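Local coordinates for 178aa long hypothetical molybdenum cofactor biosynthesis protein B (Sulfolobus tokodaii, PDB 3IWT), which probably binds molybdopterin or its precursor and takes part in molybdenum cofactor biosynthesis, at residues A[77-91]-A[141-153]. Sequence-based numbering, arbitrary orientation. Where two conformers were deposited one is given.
Sequences LSIDEVDVIISTGGT and IIGKKIVYLLPGS
Ile142 opens the contact by crossing Leu77 at about a right angle, CD1 against CD1 at 4.0 Å, beside Ile67 of a second subunit. Past the hairpin turn, Lys145 shows how a buried ammonium can be held by carbonyls: a bend at the last torsion (chi4 -61°) brings NZ to 2.7 Å from Val82 O, with a weaker bond to Ile79 O. With an alanine in its place, Val82 O would lose this donor and the 79-82 turn would probably be freer to move. From Ile146 the strands run parallel, and straight bonds alternate, Ile85 N giving to Ile146 O and Tyr148 N to Ile85 O at 2.8 Å. The edge of the Tyr148 ring receives Val84 CG1 in its plane, 3.8 Å from CD2, while its hydroxyl bonds Tyr133 of a third subunit. Leu149 turns to the other face, its CD2 against Ser87 OG, while Leu150, back on the face of Tyr148, presses CD1 tightly on Ile86 CG2 at 3.5 Å. Leu150 O accepts from Gly89 N and from a water shared with Ser87 OG and Gly89 O. Thr88 OG1 donates to Pro151 O at 2.7 Å. Two adjacent parallel strands in mid-sheet of the probable molybdopterin-binding domain, between helices 66-77 and 154-176, are thus joined by a backbone ladder, apolar packing on both faces and side-chain bonds at the ends, the lysine's charge probably offset by turn carbonyl dipoles.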
# COMPACT_ATOMS: atom_id res chain seq x y z
N LEU A 77 2.26 5.31 -25.26
CA LEU A 77 3.38 5.80 -24.46
C LEU A 77 4.70 5.70 -25.21
O LEU A 77 5.59 6.49 -24.96
CB LEU A 77 3.47 5.03 -23.14
CG LEU A 77 2.37 5.29 -22.13
CD1 LEU A 77 2.39 4.19 -21.04
CD2 LEU A 77 2.56 6.66 -21.54
N SER A 78 4.79 4.76 -26.14
CA SER A 78 6.02 4.50 -26.89
C SER A 78 6.24 5.41 -28.07
O SER A 78 7.28 5.31 -28.74
CB SER A 78 6.05 3.04 -27.35
OG SER A 78 6.05 2.23 -26.21
N ILE A 79 5.28 6.28 -28.35
CA ILE A 79 5.40 7.27 -29.42
C ILE A 79 5.90 8.56 -28.79
O ILE A 79 5.19 9.20 -28.01
CB ILE A 79 4.05 7.51 -30.09
CG1 ILE A 79 3.54 6.20 -30.72
CG2 ILE A 79 4.14 8.65 -31.17
CD1 ILE A 79 2.04 6.22 -31.08
N ASP A 80 7.13 8.95 -29.13
CA ASP A 80 7.76 10.09 -28.47
C ASP A 80 6.98 11.40 -28.62
O ASP A 80 6.95 12.21 -27.68
CB ASP A 80 9.16 10.31 -29.02
CG ASP A 80 10.12 9.23 -28.60
OD1 ASP A 80 9.79 8.38 -27.74
OD2 ASP A 80 11.21 9.26 -29.14
N GLU A 81 6.33 11.57 -29.76
CA GLU A 81 5.58 12.78 -30.06
C GLU A 81 4.30 12.93 -29.22
O GLU A 81 3.78 14.02 -29.06
CB GLU A 81 5.24 12.83 -31.56
CG GLU A 81 6.47 12.98 -32.47
CD GLU A 81 7.32 11.69 -32.67
OE1 GLU A 81 6.91 10.58 -32.27
OE2 GLU A 81 8.43 11.80 -33.29
N VAL A 82 3.79 11.84 -28.65
CA VAL A 82 2.58 11.93 -27.82
C VAL A 82 2.85 12.76 -26.57
O VAL A 82 3.81 12.50 -25.84
CB VAL A 82 2.02 10.52 -27.44
CG1 VAL A 82 0.92 10.63 -26.36
CG2 VAL A 82 1.49 9.80 -28.69
N ASP A 83 2.02 13.77 -26.32
CA ASP A 83 2.10 14.55 -25.07
C ASP A 83 1.11 14.09 -24.01
O ASP A 83 1.42 14.06 -22.80
CB ASP A 83 1.88 16.04 -25.35
CG ASP A 83 2.89 16.61 -26.32
OD1 ASP A 83 4.09 16.38 -26.11
OD2 ASP A 83 2.48 17.28 -27.30
N VAL A 84 -0.09 13.74 -24.45
CA VAL A 84 -1.19 13.41 -23.54
C VAL A 84 -1.96 12.22 -24.14
O VAL A 84 -2.19 12.16 -25.37
CB VAL A 84 -2.18 14.61 -23.39
CG1 VAL A 84 -3.30 14.28 -22.38
CG2 VAL A 84 -1.46 15.92 -23.02
N ILE A 85 -2.36 11.32 -23.26
CA ILE A 85 -3.22 10.19 -23.60
C ILE A 85 -4.54 10.40 -22.86
O ILE A 85 -4.54 10.63 -21.65
CB ILE A 85 -2.61 8.84 -23.18
CG1 ILE A 85 -1.25 8.61 -23.87
CG2 ILE A 85 -3.61 7.68 -23.46
CD1 ILE A 85 -0.37 7.48 -23.27
N ILE A 86 -5.65 10.27 -23.59
CA ILE A 86 -6.98 10.33 -23.01
C ILE A 86 -7.73 9.06 -23.37
O ILE A 86 -7.85 8.68 -24.55
CB ILE A 86 -7.77 11.57 -23.48
CG1 ILE A 86 -7.01 12.87 -23.18
CG2 ILE A 86 -9.20 11.58 -22.84
CD1 ILE A 86 -7.76 14.15 -23.64
N SER A 87 -8.24 8.37 -22.35
CA SER A 87 -9.09 7.22 -22.60
C SER A 87 -10.51 7.51 -22.18
O SER A 87 -10.75 8.29 -21.25
CB SER A 87 -8.56 5.94 -21.92
OG SER A 87 -8.62 6.04 -20.50
N THR A 88 -11.45 6.84 -22.83
CA THR A 88 -12.84 6.90 -22.44
C THR A 88 -13.38 5.48 -22.27
O THR A 88 -13.31 4.69 -23.19
CB THR A 88 -13.71 7.67 -23.46
OG1 THR A 88 -15.12 7.53 -23.15
CG2 THR A 88 -13.47 7.22 -24.91
N GLY A 89 -13.94 5.21 -21.09
CA GLY A 89 -14.57 3.94 -20.75
C GLY A 89 -13.94 3.17 -19.61
O GLY A 89 -12.72 3.18 -19.41
N GLY A 90 -14.81 2.53 -18.83
CA GLY A 90 -14.41 1.55 -17.83
C GLY A 90 -13.93 2.07 -16.50
O GLY A 90 -13.15 1.37 -15.83
N THR A 91 -14.43 3.24 -16.11
CA THR A 91 -14.01 3.88 -14.86
C THR A 91 -15.10 3.87 -13.76
O THR A 91 -14.97 4.56 -12.77
CB THR A 91 -13.52 5.32 -15.13
OG1 THR A 91 -14.59 6.15 -15.63
CG2 THR A 91 -12.36 5.35 -16.13
N ILE A 141 0.80 10.90 -14.47
CA ILE A 141 1.97 11.30 -15.23
C ILE A 141 2.82 10.04 -15.40
O ILE A 141 3.05 9.30 -14.42
CB ILE A 141 2.80 12.39 -14.45
CG1 ILE A 141 1.98 13.67 -14.21
CG2 ILE A 141 4.11 12.71 -15.18
CD1 ILE A 141 2.35 14.40 -12.91
N ILE A 142 3.21 9.74 -16.64
CA ILE A 142 4.18 8.67 -16.93
C ILE A 142 5.25 9.24 -17.84
O ILE A 142 4.95 9.67 -18.92
CB ILE A 142 3.54 7.45 -17.63
CG1 ILE A 142 2.40 6.90 -16.79
CG2 ILE A 142 4.62 6.35 -17.90
CD1 ILE A 142 1.57 5.82 -17.43
N GLY A 143 6.50 9.23 -17.39
CA GLY A 143 7.56 9.90 -18.13
C GLY A 143 7.22 11.38 -18.16
O GLY A 143 6.95 11.98 -17.13
N LYS A 144 7.23 11.97 -19.33
CA LYS A 144 6.90 13.38 -19.50
C LYS A 144 5.52 13.54 -20.13
O LYS A 144 5.21 14.59 -20.69
CB LYS A 144 7.94 14.06 -20.39
CG LYS A 144 9.40 13.91 -19.87
CD LYS A 144 9.58 14.46 -18.43
CE LYS A 144 11.07 14.44 -18.00
NZ LYS A 144 11.36 13.17 -17.23
N LYS A 145 4.70 12.51 -20.02
CA LYS A 145 3.36 12.47 -20.61
C LYS A 145 2.25 12.48 -19.53
O LYS A 145 2.44 11.96 -18.45
CB LYS A 145 3.23 11.22 -21.46
CG LYS A 145 4.36 11.10 -22.55
CD LYS A 145 3.99 10.06 -23.58
CE LYS A 145 5.19 9.64 -24.42
NZ LYS A 145 5.81 10.75 -25.21
N ILE A 146 1.12 13.08 -19.87
CA ILE A 146 -0.03 13.14 -18.99
C ILE A 146 -1.04 12.10 -19.49
O ILE A 146 -1.16 11.85 -20.69
CB ILE A 146 -0.68 14.55 -19.01
CG1 ILE A 146 0.38 15.65 -18.77
CG2 ILE A 146 -1.84 14.64 -17.99
CD1 ILE A 146 1.34 15.41 -17.58
N VAL A 147 -1.76 11.50 -18.55
CA VAL A 147 -2.75 10.50 -18.90
C VAL A 147 -4.05 10.83 -18.17
O VAL A 147 -4.02 11.06 -16.97
CB VAL A 147 -2.29 9.08 -18.49
CG1 VAL A 147 -3.40 8.05 -18.80
CG2 VAL A 147 -0.91 8.70 -19.16
N TYR A 148 -5.16 10.86 -18.91
CA TYR A 148 -6.49 11.08 -18.33
C TYR A 148 -7.34 9.86 -18.63
O TYR A 148 -7.48 9.47 -19.80
CB TYR A 148 -7.16 12.33 -18.89
CG TYR A 148 -6.52 13.66 -18.54
CD1 TYR A 148 -6.83 14.31 -17.36
CD2 TYR A 148 -5.63 14.29 -19.43
CE1 TYR A 148 -6.25 15.55 -17.05
CE2 TYR A 148 -5.03 15.50 -19.12
CZ TYR A 148 -5.37 16.15 -17.94
OH TYR A 148 -4.79 17.38 -17.65
N LEU A 149 -7.88 9.25 -17.58
CA LEU A 149 -8.76 8.12 -17.69
C LEU A 149 -10.18 8.58 -17.43
O LEU A 149 -10.58 8.82 -16.29
CB LEU A 149 -8.37 7.02 -16.69
CG LEU A 149 -6.91 6.57 -16.62
CD1 LEU A 149 -6.72 5.51 -15.49
CD2 LEU A 149 -6.42 6.06 -18.01
N LEU A 150 -10.96 8.72 -18.50
CA LEU A 150 -12.30 9.29 -18.41
C LEU A 150 -13.42 8.26 -18.49
O LEU A 150 -13.23 7.18 -19.03
CB LEU A 150 -12.49 10.33 -19.52
CG LEU A 150 -11.45 11.45 -19.61
CD1 LEU A 150 -11.81 12.49 -20.77
CD2 LEU A 150 -11.25 12.15 -18.20
N PRO A 151 -14.62 8.62 -18.01
CA PRO A 151 -15.77 7.71 -18.18
C PRO A 151 -16.22 7.45 -19.63
O PRO A 151 -15.80 8.15 -20.58
CB PRO A 151 -16.90 8.39 -17.39
CG PRO A 151 -16.19 9.42 -16.49
CD PRO A 151 -15.02 9.88 -17.33
N GLY A 152 -17.05 6.42 -19.78
CA GLY A 152 -17.62 6.08 -21.10
C GLY A 152 -18.64 7.09 -21.63
O GLY A 152 -18.72 7.31 -22.82
N SER A 153 -19.42 7.66 -20.72
CA SER A 153 -20.47 8.66 -21.02
C SER A 153 -19.98 9.88 -21.83
O SER A 153 -19.06 10.57 -21.40
CB SER A 153 -21.05 9.14 -19.69
OG SER A 153 -21.71 10.35 -19.83
O HOH W 1 -11.00 5.48 -19.48
O HOH W 2 -17.21 4.57 -17.28